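Local coordinates for protein PTS system fructose-specific EIIB component (Bacillus subtilis, PDB 1BLE) that takes a phosphoryl group from phospho-EIIA on a histidine and passes it to fructose as the sugar is carried into the cell, at residues Met2-Phe13 with Gly77-Pro87; Val63-His71 with Asp89-Pro99. All blocks are in the same frame, centred on the assembly; numbering follows the deposited sequence.

Contact 1 of 2, residues Met2-Phe13 with Gly77-Pro87; sequences MNIVLARIDDRF and GVTAMLLFENP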
ATOM      1  N   MET A   2     -11.733  20.497  -4.619  1.00 60.11           N
ATOM      2  CA  MET A   2     -11.582  19.595  -3.456  1.00 56.36           C
ATOM      3  C   MET A   2     -11.802  20.341  -2.149  1.00 54.65           C
ATOM      4  O   MET A   2     -11.265  21.438  -1.943  1.00 55.37           O
ATOM      5  CB  MET A   2     -10.158  19.027  -3.439  1.00 52.77           C
ATOM      6  CG  MET A   2     -10.000  17.795  -2.649  1.00 52.86           C
ATOM      7  SD  MET A   2      -8.368  17.079  -2.809  1.00 59.57           S
ATOM      8  CE  MET A   2      -8.362  16.476  -4.441  1.00 49.13           C
ATOM      9  N   ASN A   3     -12.560  19.730  -1.249  1.00 53.85           N
ATOM     10  CA  ASN A   3     -12.855  20.366   0.038  1.00 53.56           C
ATOM     11  C   ASN A   3     -11.909  19.892   1.131  1.00 51.48           C
ATOM     12  O   ASN A   3     -12.045  18.775   1.646  1.00 50.92           O
ATOM     13  CB  ASN A   3     -14.325  20.117   0.443  1.00 58.51           C
ATOM     14  CG  ASN A   3     -14.706  20.776   1.783  1.00 62.84           C
ATOM     15  OD1 ASN A   3     -15.762  20.494   2.320  1.00 66.98           O
ATOM     16  ND2 ASN A   3     -13.843  21.635   2.324  1.00 66.34           N
ATOM     17  N   ILE A   4     -10.951  20.756   1.469  1.00 49.02           N
ATOM     18  CA  ILE A   4      -9.928  20.508   2.497  1.00 48.53           C
ATOM     19  C   ILE A   4     -10.489  20.887   3.894  1.00 49.74           C
ATOM     20  O   ILE A   4     -10.604  22.074   4.233  1.00 54.73           O
ATOM     21  CB  ILE A   4      -8.658  21.335   2.165  1.00 46.26           C
ATOM     22  CG1 ILE A   4      -8.010  20.781   0.898  1.00 46.88           C
ATOM     23  CG2 ILE A   4      -7.714  21.344   3.309  1.00 42.92           C
ATOM     24  CD1 ILE A   4      -6.786  21.554   0.428  1.00 48.49           C
ATOM     25  N   VAL A   5     -10.801  19.888   4.719  1.00 46.17           N
ATOM     26  CA  VAL A   5     -11.393  20.141   6.016  1.00 44.61           C
ATOM     27  C   VAL A   5     -10.432  20.408   7.174  1.00 46.07           C
ATOM     28  O   VAL A   5     -10.838  20.959   8.215  1.00 45.87           O
ATOM     29  CB  VAL A   5     -12.398  19.014   6.387  1.00 43.13           C
ATOM     30  CG1 VAL A   5     -13.447  18.890   5.348  1.00 46.93           C
ATOM     31  CG2 VAL A   5     -11.719  17.707   6.525  1.00 41.86           C
ATOM     32  N   LEU A   6      -9.158  20.040   6.987  1.00 46.50           N
ATOM     33  CA  LEU A   6      -8.117  20.207   8.025  1.00 46.08           C
ATOM     34  C   LEU A   6      -6.777  19.981   7.402  1.00 44.72           C
ATOM     35  O   LEU A   6      -6.654  19.031   6.644  1.00 45.78           O
ATOM     36  CB  LEU A   6      -8.281  19.130   9.111  1.00 44.44           C
ATOM     37  CG  LEU A   6      -7.282  19.037  10.264  1.00 42.63           C
ATOM     38  CD1 LEU A   6      -7.640  20.114  11.297  1.00 42.21           C
ATOM     39  CD2 LEU A   6      -7.313  17.616  10.864  1.00 40.52           C
ATOM     40  N   ALA A   7      -5.806  20.860   7.674  1.00 44.76           N
ATOM     41  CA  ALA A   7      -4.421  20.710   7.179  1.00 44.05           C
ATOM     42  C   ALA A   7      -3.685  20.542   8.500  1.00 45.34           C
ATOM     43  O   ALA A   7      -3.765  21.419   9.346  1.00 49.07           O
ATOM     44  CB  ALA A   7      -3.973  21.944   6.472  1.00 40.52           C
ATOM     45  N   ARG A   8      -3.025  19.403   8.711  1.00 45.93           N
ATOM     46  CA  ARG A   8      -2.351  19.124  10.000  1.00 45.50           C
ATOM     47  C   ARG A   8      -0.878  18.837   9.930  1.00 45.34           C
ATOM     48  O   ARG A   8      -0.426  18.112   9.036  1.00 45.85           O
ATOM     49  CB  ARG A   8      -3.000  17.913  10.702  1.00 47.17           C
ATOM     50  CG  ARG A   8      -2.315  17.494  12.008  1.00 44.61           C
ATOM     51  CD  ARG A   8      -3.067  16.392  12.716  1.00 41.42           C
ATOM     52  NE  ARG A   8      -3.323  16.791  14.083  1.00 44.69           N
ATOM     53  CZ  ARG A   8      -2.819  16.206  15.158  1.00 43.18           C
ATOM     54  NH1 ARG A   8      -2.038  15.163  15.071  1.00 43.59           N
ATOM     55  NH2 ARG A   8      -3.035  16.734  16.333  1.00 46.73           N
ATOM     56  N   ILE A   9      -0.141  19.353  10.908  1.00 43.14           N
ATOM     57  CA  ILE A   9       1.277  19.102  10.970  1.00 43.09           C
ATOM     58  C   ILE A   9       1.486  18.026  12.008  1.00 46.67           C
ATOM     59  O   ILE A   9       1.076  18.152  13.166  1.00 45.75           O
ATOM     60  CB  ILE A   9       2.098  20.320  11.378  1.00 41.87           C
ATOM     61  CG1 ILE A   9       1.971  21.427  10.327  1.00 43.14           C
ATOM     62  CG2 ILE A   9       3.579  19.915  11.548  1.00 42.08           C
ATOM     63  CD1 ILE A   9       2.791  22.655  10.681  1.00 42.29           C
ATOM     64  N   ASP A  10       2.174  16.974  11.591  1.00 50.74           N
ATOM     65  CA  ASP A  10       2.459  15.892  12.488  1.00 53.50           C
ATOM     66  C   ASP A  10       3.546  14.972  11.998  1.00 54.85           C
ATOM     67  O   ASP A  10       3.299  14.170  11.125  1.00 55.15           O
ATOM     68  CB  ASP A  10       1.204  15.097  12.753  1.00 56.21           C
ATOM     69  CG  ASP A  10       1.271  14.358  14.072  1.00 59.29           C
ATOM     70  OD1 ASP A  10       2.397  14.082  14.564  1.00 61.38           O
ATOM     71  OD2 ASP A  10       0.196  14.055  14.625  1.00 59.93           O
ATOM     72  N   ASP A  11       4.724  15.096  12.616  1.00 61.92           N
ATOM     73  CA  ASP A  11       5.972  14.340  12.386  1.00 62.05           C
ATOM     74  C   ASP A  11       5.730  12.861  12.408  1.00 64.77           C
ATOM     75  O   ASP A  11       6.302  12.175  11.582  1.00 66.49           O
ATOM     76  CB  ASP A  11       6.970  14.607  13.525  1.00 62.02           C
ATOM     77  CG  ASP A  11       8.170  15.394  13.087  1.00 69.64           C
ATOM     78  OD1 ASP A  11       8.338  15.646  11.883  1.00 75.39           O
ATOM     79  OD2 ASP A  11       8.968  15.790  13.960  1.00 76.97           O
ATOM     80  N   ARG A  12       4.933  12.371  13.377  1.00 67.51           N
ATOM     81  CA  ARG A  12       4.617  10.936  13.555  1.00 70.56           C
ATOM     82  C   ARG A  12       3.503  10.259  12.712  1.00 75.64           C
ATOM     83  O   ARG A  12       3.369   9.023  12.752  1.00 77.28           O
ATOM     84  CB  ARG A  12       4.470  10.600  15.045  1.00 66.42           C
ATOM     85  N   PHE A  13       2.757  11.070  11.936  1.00 81.60           N
ATOM     86  CA  PHE A  13       1.667  10.692  10.970  1.00 86.13           C
ATOM     87  C   PHE A  13       0.400   9.961  11.442  1.00 90.92           C
ATOM     88  O   PHE A  13      -0.552  10.602  11.936  1.00 93.08           O
ATOM     89  CB  PHE A  13       2.240   9.961   9.724  1.00 81.48           C
ATOM     90  CG  PHE A  13       3.133  10.822   8.892  1.00 75.38           C
ATOM     91  CD1 PHE A  13       2.606  11.869   8.165  1.00 76.88           C
ATOM     92  CD2 PHE A  13       4.494  10.648   8.920  1.00 73.67           C
ATOM     93  CE1 PHE A  13       3.415  12.731   7.476  1.00 75.45           C
ATOM     94  CE2 PHE A  13       5.314  11.500   8.235  1.00 76.09           C
ATOM     95  CZ  PHE A  13       4.773  12.555   7.508  1.00 76.63           C
ATOM     96  N   GLY A  77     -15.371  18.265  -5.128  1.00 77.22           N
ATOM     97  CA  GLY A  77     -16.292  18.071  -4.029  1.00 74.38           C
ATOM     98  C   GLY A  77     -15.823  17.109  -2.950  1.00 74.02           C
ATOM     99  O   GLY A  77     -16.417  17.067  -1.867  1.00 75.63           O
ATOM    100  N   VAL A  78     -14.785  16.315  -3.252  1.00 71.69           N
ATOM    101  CA  VAL A  78     -14.202  15.338  -2.310  1.00 65.76           C
ATOM    102  C   VAL A  78     -13.796  16.030  -1.002  1.00 65.30           C
ATOM    103  O   VAL A  78     -13.331  17.183  -1.016  1.00 64.89           O
ATOM    104  CB  VAL A  78     -12.919  14.661  -2.879  1.00 63.20           C
ATOM    105  CG1 VAL A  78     -12.337  13.723  -1.857  1.00 61.43           C
ATOM    106  CG2 VAL A  78     -13.206  13.905  -4.146  1.00 61.34           C
ATOM    107  N   THR A  79     -13.956  15.314   0.112  1.00 61.70           N
ATOM    108  CA  THR A  79     -13.632  15.833   1.429  1.00 61.39           C
ATOM    109  C   THR A  79     -12.355  15.177   1.923  1.00 60.28           C
ATOM    110  O   THR A  79     -12.340  13.977   2.190  1.00 62.87           O
ATOM    111  CB  THR A  79     -14.805  15.563   2.387  1.00 63.50           C
ATOM    112  OG1 THR A  79     -15.761  16.615   2.230  1.00 72.02           O
ATOM    113  CG2 THR A  79     -14.363  15.496   3.847  1.00 64.99           C
ATOM    114  N   ALA A  80     -11.305  15.977   2.094  1.00 56.40           N
ATOM    115  CA  ALA A  80     -10.009  15.465   2.526  1.00 53.13           C
ATOM    116  C   ALA A  80      -9.360  16.158   3.698  1.00 53.67           C
ATOM    117  O   ALA A  80      -9.670  17.306   4.040  1.00 53.05           O
ATOM    118  CB  ALA A  80      -9.054  15.506   1.376  1.00 55.51           C
ATOM    119  N   MET A  81      -8.365  15.474   4.246  1.00 53.27           N
ATOM    120  CA  MET A  81      -7.587  15.945   5.381  1.00 52.55           C
ATOM    121  C   MET A  81      -6.118  15.729   4.989  1.00 52.46           C
ATOM    122  O   MET A  81      -5.746  14.630   4.574  1.00 55.81           O
ATOM    123  CB  MET A  81      -7.973  15.106   6.591  1.00 55.52           C
ATOM    124  CG  MET A  81      -7.304  15.487   7.841  1.00 64.33           C
ATOM    125  SD  MET A  81      -7.722  14.374   9.146  1.00 73.93           S
ATOM    126  CE  MET A  81      -6.194  14.613  10.111  1.00 68.23           C
ATOM    127  N   LEU A  82      -5.318  16.802   4.999  1.00 52.40           N
ATOM    128  CA  LEU A  82      -3.877  16.739   4.639  1.00 49.82           C
ATOM    129  C   LEU A  82      -2.959  16.610   5.870  1.00 49.64           C
ATOM    130  O   LEU A  82      -3.242  17.168   6.947  1.00 50.96           O
ATOM    131  CB  LEU A  82      -3.472  17.990   3.865  1.00 46.67           C
ATOM    132  CG  LEU A  82      -4.319  18.315   2.635  1.00 45.24           C
ATOM    133  CD1 LEU A  82      -3.880  19.625   2.018  1.00 49.10           C
ATOM    134  CD2 LEU A  82      -4.171  17.207   1.616  1.00 48.49           C
ATOM    135  N   LEU A  83      -1.875  15.860   5.706  1.00 45.37           N
ATOM    136  CA  LEU A  83      -0.900  15.673   6.754  1.00 43.62           C
ATOM    137  C   LEU A  83       0.418  16.240   6.272  1.00 43.54           C
ATOM    138  O   LEU A  83       0.832  15.986   5.132  1.00 45.07           O
ATOM    139  CB  LEU A  83      -0.751  14.196   7.056  1.00 48.62           C
ATOM    140  CG  LEU A  83      -1.788  13.695   8.061  1.00 53.66           C
ATOM    141  CD1 LEU A  83      -1.664  12.182   8.218  1.00 54.00           C
ATOM    142  CD2 LEU A  83      -1.572  14.414   9.392  1.00 52.03           C
ATOM    143  N   PHE A  84       1.083  17.009   7.122  1.00 41.75           N
ATOM    144  CA  PHE A  84       2.360  17.620   6.752  1.00 42.81           C
ATOM    145  C   PHE A  84       3.420  17.281   7.795  1.00 44.56           C
ATOM    146  O   PHE A  84       3.117  17.097   8.959  1.00 46.05           O
ATOM    147  CB  PHE A  84       2.215  19.163   6.638  1.00 42.57           C
ATOM    148  CG  PHE A  84       1.307  19.618   5.523  1.00 41.46           C
ATOM    149  CD1 PHE A  84       1.775  19.749   4.233  1.00 40.53           C
ATOM    150  CD2 PHE A  84      -0.042  19.843   5.753  1.00 40.52           C
ATOM    151  CE1 PHE A  84       0.897  20.090   3.205  1.00 41.12           C
ATOM    152  CE2 PHE A  84      -0.896  20.174   4.736  1.00 40.52           C
ATOM    153  CZ  PHE A  84      -0.438  20.300   3.469  1.00 40.52           C
ATOM    154  N   GLU A  85       4.666  17.173   7.357  1.00 48.87           N
ATOM    155  CA  GLU A  85       5.803  16.891   8.246  1.00 52.07           C
ATOM    156  C   GLU A  85       6.235  18.205   8.897  1.00 55.96           C
ATOM    157  O   GLU A  85       6.741  18.200  10.019  1.00 61.58           O
ATOM    158  CB  GLU A  85       7.020  16.476   7.437  1.00 50.53           C
ATOM    159  CG  GLU A  85       7.476  15.077   7.423  1.00 55.26           C
ATOM    160  CD  GLU A  85       8.774  15.005   6.611  1.00 64.13           C
ATOM    161  OE1 GLU A  85       8.751  15.285   5.377  1.00 65.74           O
ATOM    162  OE2 GLU A  85       9.834  14.734   7.216  1.00 68.94           O
ATOM    163  N   ASN A  86       6.092  19.314   8.155  1.00 56.27           N
ATOM    164  CA  ASN A  86       6.554  20.649   8.577  1.00 55.48           C
ATOM    165  C   ASN A  86       5.768  21.809   7.943  1.00 55.30           C
ATOM    166  O   ASN A  86       4.983  21.592   7.030  1.00 58.07           O
ATOM    167  CB  ASN A  86       8.024  20.781   8.170  1.00 54.94           C
ATOM    168  CG  ASN A  86       8.238  20.579   6.663  1.00 58.11           C
ATOM    169  OD1 ASN A  86       9.022  19.730   6.232  1.00 58.77           O
ATOM    170  ND2 ASN A  86       7.525  21.357   5.861  1.00 58.82           N
ATOM    171  N   PRO A  87       6.035  23.070   8.367  1.00 54.91           N
ATOM    172  CA  PRO A  87       5.335  24.245   7.806  1.00 53.19           C
ATOM    173  C   PRO A  87       5.844  24.781   6.422  1.00 54.30           C
ATOM    174  O   PRO A  87       5.162  25.584   5.767  1.00 56.64           O
ATOM    175  CB  PRO A  87       5.519  25.297   8.892  1.00 49.37           C
ATOM    176  CG  PRO A  87       6.006  24.519  10.093  1.00 53.22           C
ATOM    177  CD  PRO A  87       6.838  23.454   9.532  1.00 52.87           C
TER

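Contact 2 of 2, residues Val63-His71 with Asp89-Pro99; sequences VSKMAKAFH and DIVSLIEAGVP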
ATOM      1  N   VAL A  63       4.207  18.055  -3.130  1.00 66.74           N
ATOM      2  CA  VAL A  63       3.582  19.375  -3.189  1.00 66.62           C
ATOM      3  C   VAL A  63       3.080  19.701  -4.589  1.00 68.68           C
ATOM      4  O   VAL A  63       2.049  20.343  -4.757  1.00 71.36           O
ATOM      5  CB  VAL A  63       4.536  20.460  -2.711  1.00 65.36           C
ATOM      6  CG1 VAL A  63       3.930  21.854  -2.949  1.00 63.81           C
ATOM      7  CG2 VAL A  63       4.812  20.238  -1.229  1.00 62.75           C
ATOM      8  N   SER A  64       3.764  19.166  -5.585  1.00 70.46           N
ATOM      9  CA  SER A  64       3.413  19.385  -6.985  1.00 71.33           C
ATOM     10  C   SER A  64       2.139  18.637  -7.454  1.00 70.38           C
ATOM     11  O   SER A  64       1.278  19.241  -8.123  1.00 72.78           O
ATOM     12  CB  SER A  64       4.631  19.027  -7.845  1.00 73.00           C
ATOM     13  OG  SER A  64       5.837  19.413  -7.159  1.00 80.30           O
ATOM     14  N   LYS A  65       2.024  17.346  -7.106  1.00 65.29           N
ATOM     15  CA  LYS A  65       0.868  16.531  -7.476  1.00 59.34           C
ATOM     16  C   LYS A  65      -0.331  16.979  -6.650  1.00 57.30           C
ATOM     17  O   LYS A  65      -1.437  17.061  -7.167  1.00 57.57           O
ATOM     18  CB  LYS A  65       1.186  15.040  -7.277  1.00 60.39           C
ATOM     19  CG  LYS A  65       0.067  14.028  -7.619  1.00 65.72           C
ATOM     20  CD  LYS A  65      -0.121  13.750  -9.110  1.00 69.72           C
ATOM     21  CE  LYS A  65      -1.356  12.871  -9.404  1.00 70.36           C
ATOM     22  NZ  LYS A  65      -1.478  12.651 -10.889  1.00 69.69           N
ATOM     23  N   MET A  66      -0.117  17.331  -5.384  1.00 54.35           N
ATOM     24  CA  MET A  66      -1.222  17.801  -4.539  1.00 54.97           C
ATOM     25  C   MET A  66      -1.839  19.014  -5.211  1.00 55.58           C
ATOM     26  O   MET A  66      -3.035  19.051  -5.442  1.00 57.70           O
ATOM     27  CB  MET A  66      -0.756  18.165  -3.123  1.00 53.78           C
ATOM     28  CG  MET A  66      -1.908  18.516  -2.176  1.00 51.30           C
ATOM     29  SD  MET A  66      -3.134  17.205  -2.107  1.00 48.52           S
ATOM     30  CE  MET A  66      -4.668  18.112  -2.189  1.00 44.99           C
ATOM     31  N   ALA A  67      -0.991  19.963  -5.597  1.00 56.14           N
ATOM     32  CA  ALA A  67      -1.417  21.173  -6.304  1.00 53.42           C
ATOM     33  C   ALA A  67      -2.273  20.756  -7.485  1.00 52.14           C
ATOM     34  O   ALA A  67      -3.415  21.210  -7.614  1.00 52.43           O
ATOM     35  CB  ALA A  67      -0.217  21.943  -6.800  1.00 49.35           C
ATOM     36  N   LYS A  68      -1.751  19.833  -8.302  1.00 51.75           N
ATOM     37  CA  LYS A  68      -2.473  19.365  -9.496  1.00 51.30           C
ATOM     38  C   LYS A  68      -3.763  18.684  -9.155  1.00 53.27           C
ATOM     39  O   LYS A  68      -4.780  19.018  -9.740  1.00 54.74           O
ATOM     40  CB  LYS A  68      -1.638  18.435 -10.368  1.00 48.81           C
ATOM     41  N   ALA A  69      -3.749  17.811  -8.147  1.00 55.31           N
ATOM     42  CA  ALA A  69      -4.961  17.088  -7.739  1.00 55.30           C
ATOM     43  C   ALA A  69      -6.022  18.006  -7.139  1.00 55.39           C
ATOM     44  O   ALA A  69      -7.194  17.879  -7.456  1.00 53.67           O
ATOM     45  CB  ALA A  69      -4.624  15.979  -6.779  1.00 52.57           C
ATOM     46  N   PHE A  70      -5.602  18.962  -6.322  1.00 58.05           N
ATOM     47  CA  PHE A  70      -6.534  19.877  -5.690  1.00 61.02           C
ATOM     48  C   PHE A  70      -7.481  20.514  -6.673  1.00 64.11           C
ATOM     49  O   PHE A  70      -8.644  20.767  -6.352  1.00 64.54           O
ATOM     50  CB  PHE A  70      -5.806  20.996  -4.977  1.00 60.30           C
ATOM     51  CG  PHE A  70      -6.730  21.994  -4.378  1.00 63.08           C
ATOM     52  CD1 PHE A  70      -7.704  21.590  -3.470  1.00 65.38           C
ATOM     53  CD2 PHE A  70      -6.660  23.333  -4.725  1.00 64.69           C
ATOM     54  CE1 PHE A  70      -8.599  22.503  -2.903  1.00 64.90           C
ATOM     55  CE2 PHE A  70      -7.554  24.258  -4.160  1.00 64.86           C
ATOM     56  CZ  PHE A  70      -8.523  23.837  -3.248  1.00 63.14           C
ATOM     57  N   HIS A  71      -6.961  20.808  -7.862  1.00 67.53           N
ATOM     58  CA  HIS A  71      -7.744  21.457  -8.915  1.00 68.72           C
ATOM     59  C   HIS A  71      -8.359  20.482  -9.915  1.00 70.05           C
ATOM     60  O   HIS A  71      -9.257  20.851 -10.672  1.00 71.96           O
ATOM     61  CB  HIS A  71      -6.915  22.536  -9.649  1.00 66.90           C
ATOM     62  CG  HIS A  71      -6.451  23.655  -8.761  1.00 66.82           C
ATOM     63  ND1 HIS A  71      -5.130  23.843  -8.429  1.00 67.48           N
ATOM     64  CD2 HIS A  71      -7.149  24.603  -8.091  1.00 66.25           C
ATOM     65  CE1 HIS A  71      -5.022  24.847  -7.590  1.00 67.95           C
ATOM     66  NE2 HIS A  71      -6.236  25.333  -7.363  1.00 66.97           N
ATOM     67  N   ASP A  89       6.490  22.911   3.571  1.00 52.94           N
ATOM     68  CA  ASP A  89       5.756  22.273   2.505  1.00 51.03           C
ATOM     69  C   ASP A  89       4.338  22.881   2.456  1.00 50.69           C
ATOM     70  O   ASP A  89       3.707  22.819   1.419  1.00 50.99           O
ATOM     71  CB  ASP A  89       5.673  20.769   2.754  1.00 53.40           C
ATOM     72  CG  ASP A  89       7.009  20.073   2.655  1.00 54.02           C
ATOM     73  OD1 ASP A  89       7.721  20.291   1.662  1.00 61.59           O
ATOM     74  OD2 ASP A  89       7.320  19.253   3.544  1.00 53.95           O
ATOM     75  N   ILE A  90       3.822  23.433   3.561  1.00 49.80           N
ATOM     76  CA  ILE A  90       2.477  24.029   3.534  1.00 50.58           C
ATOM     77  C   ILE A  90       2.561  25.318   2.745  1.00 53.72           C
ATOM     78  O   ILE A  90       1.658  25.665   1.993  1.00 53.52           O
ATOM     79  CB  ILE A  90       1.917  24.372   4.910  1.00 48.00           C
ATOM     80  CG1 ILE A  90       1.768  23.124   5.785  1.00 47.34           C
ATOM     81  CG2 ILE A  90       0.558  24.955   4.724  1.00 48.36           C
ATOM     82  CD1 ILE A  90       0.992  23.366   7.083  1.00 43.96           C
ATOM     83  N   VAL A  91       3.670  26.024   2.942  1.00 58.74           N
ATOM     84  CA  VAL A  91       3.961  27.271   2.229  1.00 58.83           C
ATOM     85  C   VAL A  91       4.151  26.884   0.756  1.00 58.14           C
ATOM     86  O   VAL A  91       3.452  27.416  -0.100  1.00 59.51           O
ATOM     87  CB  VAL A  91       5.235  27.977   2.820  1.00 58.56           C
ATOM     88  CG1 VAL A  91       5.931  28.833   1.757  1.00 58.82           C
ATOM     89  CG2 VAL A  91       4.852  28.807   4.066  1.00 53.89           C
ATOM     90  N   SER A  92       5.028  25.908   0.479  1.00 55.44           N
ATOM     91  CA  SER A  92       5.250  25.438  -0.884  1.00 54.29           C
ATOM     92  C   SER A  92       3.925  25.092  -1.572  1.00 57.71           C
ATOM     93  O   SER A  92       3.749  25.404  -2.747  1.00 61.08           O
ATOM     94  CB  SER A  92       6.105  24.188  -0.904  1.00 51.16           C
ATOM     95  OG  SER A  92       7.374  24.430  -0.359  1.00 56.16           O
ATOM     96  N   LEU A  93       2.980  24.488  -0.844  1.00 59.61           N
ATOM     97  CA  LEU A  93       1.698  24.080  -1.442  1.00 58.90           C
ATOM     98  C   LEU A  93       0.809  25.250  -1.758  1.00 61.19           C
ATOM     99  O   LEU A  93      -0.008  25.168  -2.676  1.00 63.20           O
ATOM    100  CB  LEU A  93       0.923  23.079  -0.559  1.00 52.26           C
ATOM    101  CG  LEU A  93      -0.421  22.520  -1.041  1.00 44.94           C
ATOM    102  CD1 LEU A  93      -0.272  21.702  -2.325  1.00 45.64           C
ATOM    103  CD2 LEU A  93      -1.066  21.713   0.068  1.00 43.33           C
ATOM    104  N   ILE A  94       0.916  26.308  -0.962  1.00 63.26           N
ATOM    105  CA  ILE A  94       0.098  27.502  -1.187  1.00 66.38           C
ATOM    106  C   ILE A  94       0.643  28.287  -2.385  1.00 69.20           C
ATOM    107  O   ILE A  94      -0.116  28.888  -3.138  1.00 68.56           O
ATOM    108  CB  ILE A  94       0.030  28.379   0.069  1.00 64.73           C
ATOM    109  CG1 ILE A  94      -0.764  27.646   1.146  1.00 66.34           C
ATOM    110  CG2 ILE A  94      -0.646  29.680  -0.223  1.00 62.32           C
ATOM    111  CD1 ILE A  94      -0.668  28.268   2.537  1.00 66.82           C
ATOM    112  N   GLU A  95       1.954  28.202  -2.599  1.00 73.58           N
ATOM    113  CA  GLU A  95       2.591  28.854  -3.731  1.00 76.78           C
ATOM    114  C   GLU A  95       2.388  27.999  -4.991  1.00 77.87           C
ATOM    115  O   GLU A  95       3.197  28.045  -5.920  1.00 82.07           O
ATOM    116  CB  GLU A  95       4.087  29.032  -3.476  1.00 77.66           C
ATOM    117  CG  GLU A  95       4.396  29.806  -2.241  1.00 83.97           C
ATOM    118  CD  GLU A  95       5.868  30.104  -2.118  1.00 91.21           C
ATOM    119  OE1 GLU A  95       6.700  29.310  -2.640  1.00 92.11           O
ATOM    120  OE2 GLU A  95       6.191  31.146  -1.499  1.00 95.25           O
ATOM    121  N   ALA A  96       1.377  27.135  -4.964  1.00 76.15           N
ATOM    122  CA  ALA A  96       1.037  26.293  -6.109  1.00 73.20           C
ATOM    123  C   ALA A  96      -0.473  26.496  -6.394  1.00 71.58           C
ATOM    124  O   ALA A  96      -1.032  25.933  -7.342  1.00 72.30           O
ATOM    125  CB  ALA A  96       1.390  24.828  -5.841  1.00 72.53           C
ATOM    126  N   GLY A  97      -1.117  27.314  -5.557  1.00 68.18           N
ATOM    127  CA  GLY A  97      -2.517  27.641  -5.761  1.00 69.99           C
ATOM    128  C   GLY A  97      -3.584  26.874  -5.022  1.00 70.51           C
ATOM    129  O   GLY A  97      -4.720  26.790  -5.495  1.00 72.62           O
ATOM    130  N   VAL A  98      -3.239  26.352  -3.850  1.00 68.69           N
ATOM    131  CA  VAL A  98      -4.166  25.584  -3.038  1.00 64.59           C
ATOM    132  C   VAL A  98      -4.368  26.402  -1.773  1.00 63.66           C
ATOM    133  O   VAL A  98      -3.475  26.498  -0.954  1.00 61.10           O
ATOM    134  CB  VAL A  98      -3.575  24.177  -2.683  1.00 61.90           C
ATOM    135  CG1 VAL A  98      -4.633  23.313  -2.032  1.00 60.55           C
ATOM    136  CG2 VAL A  98      -3.025  23.485  -3.935  1.00 60.75           C
ATOM    137  N   PRO A  99      -5.546  27.015  -1.604  1.00 65.03           N
ATOM    138  CA  PRO A  99      -5.802  27.819  -0.409  1.00 66.24           C
ATOM    139  C   PRO A  99      -6.022  26.972   0.846  1.00 67.93           C
ATOM    140  O   PRO A  99      -6.873  26.068   0.882  1.00 73.55           O
ATOM    141  CB  PRO A  99      -7.084  28.571  -0.782  1.00 64.50           C
ATOM    142  CG  PRO A  99      -7.863  27.526  -1.494  1.00 65.11           C
ATOM    143  CD  PRO A  99      -6.777  26.883  -2.405  1.00 67.27           C
TER

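Contact 1 of 2, residues Met2-Phe13 with Gly77-Pro87
Backbone pairing between Asn3-Asp10 and Thr79-Phe84 makes this a contact of two neighbouring parallel strands, the middle of a mixed sheet, their directions 24° apart. The hydrogen bonds alternate as between parallel strands on each side of a bulge. Near the start Asn3 N gives to Val78 O at 2.7 Å, and Val5 N to Ala80 O at 2.9 Å. Toward the far end Phe84 N gives to Arg8 O at 2.7 Å, while Asp10 N closes the run on Phe84 O at 2.8 Å. Strand 3-10 takes three steps, from Ile4 to Ala7, while strand 79-84 takes two, from Ala80 to Leu82: a beta bulge, where Val5 leaves the extended conformation.

On one face apolar residues pack together. Ile4 CD1 lies 3.8 Å from Leu82 CD1, Ala7 sits beside the Phe84 ring, and Ile9 reaches Pro87 CG with CD1 at 3.8 Å, its side chain at about a right angle to the proline. The other face carries Leu6 alongside Met81 and Arg8 alongside Leu83, with helix 18-26 above them. With CG anti to the backbone N (chi1 177°), Arg8 runs its methylenes along Leu83 CD2, so a long side chain is half apolar packing and half polar head. That head forms a salt bridge through NH1 with Asp10 OD2, and Asn104 and Arg144 take its other nitrogens.

Asp10 also ends the strand: OD1 accepts from Arg12 N in an Asx turn, within a type I turn to Phe13, whose ring brings CZ 3.7 Å from Glu85 CG. The carboxylate of Glu85 is paired with Arg44. Loops at the carboxyl ends of parallel strands are where open alpha/beta folds place their active sites, and here Asp10 lies close to His15, the phosphohistidine residue.

Contact 2 of 2, residues Val63-His71 with Asp89-Pro99
Val63, Val98 and Leu93 bury the largest areas, with Phe70 close behind, between helix 63-71 and the end of helix 88-94 with the turn that follows it; the two helix axes come within 9.4 Å at 44°. Val63 turns CG1 against the backbone of the other helix, 3.5 Å from Leu93 CA, an approach that its branched but short side chain permits. Leu93 swings CG away from its own backbone N (chi1 -179°), which sends CD1 to Met66 CG at 3.6 Å, crossing the bent methionine chain.

Farther on, the helix meets the turn. Ala67 and Ala96 meet methyl to methyl, their small size letting helix and turn come together. Gly97 adopts a positive phi of 96°, a conformation that favours glycine, and the chain then brings Val98 over one face of the Phe70 ring, a CH-pi contact with CG1 3.5 Å from the ring centroid. Pro99 meets the same ring obliquely.

On the sheet side, Phe70 rests on Ile4 and Ile90 on Ile9, while Met66 and Leu93 rest on Leu82, so both helices cover one face of strands 3-10 and 79-84. On another side, Lys65 is bridged to Asp41 of the second subunit.

How the contacts relate
The two contacts are layers of one core, their centres 12 Å apart: contact 1 pairs two central strands of the sheet, and contact 2 joins the helices lying on it. They meet directly, with Ile4 CD1 3.7 Å from Val98 CG1 and Phe84 CG 3.5 Å from Ile90 CG1. Along the chain, helix 63-71 leads into strand 79-84 and that strand into helix 88-94, so the helices of contact 2 belong to successive beta-alpha-beta crossovers on the same side of the sheet. The active site adjoins contact 1, where the side chain of Asp10 is about 6 Å from that of His15; contact 2 is structural packing away from it.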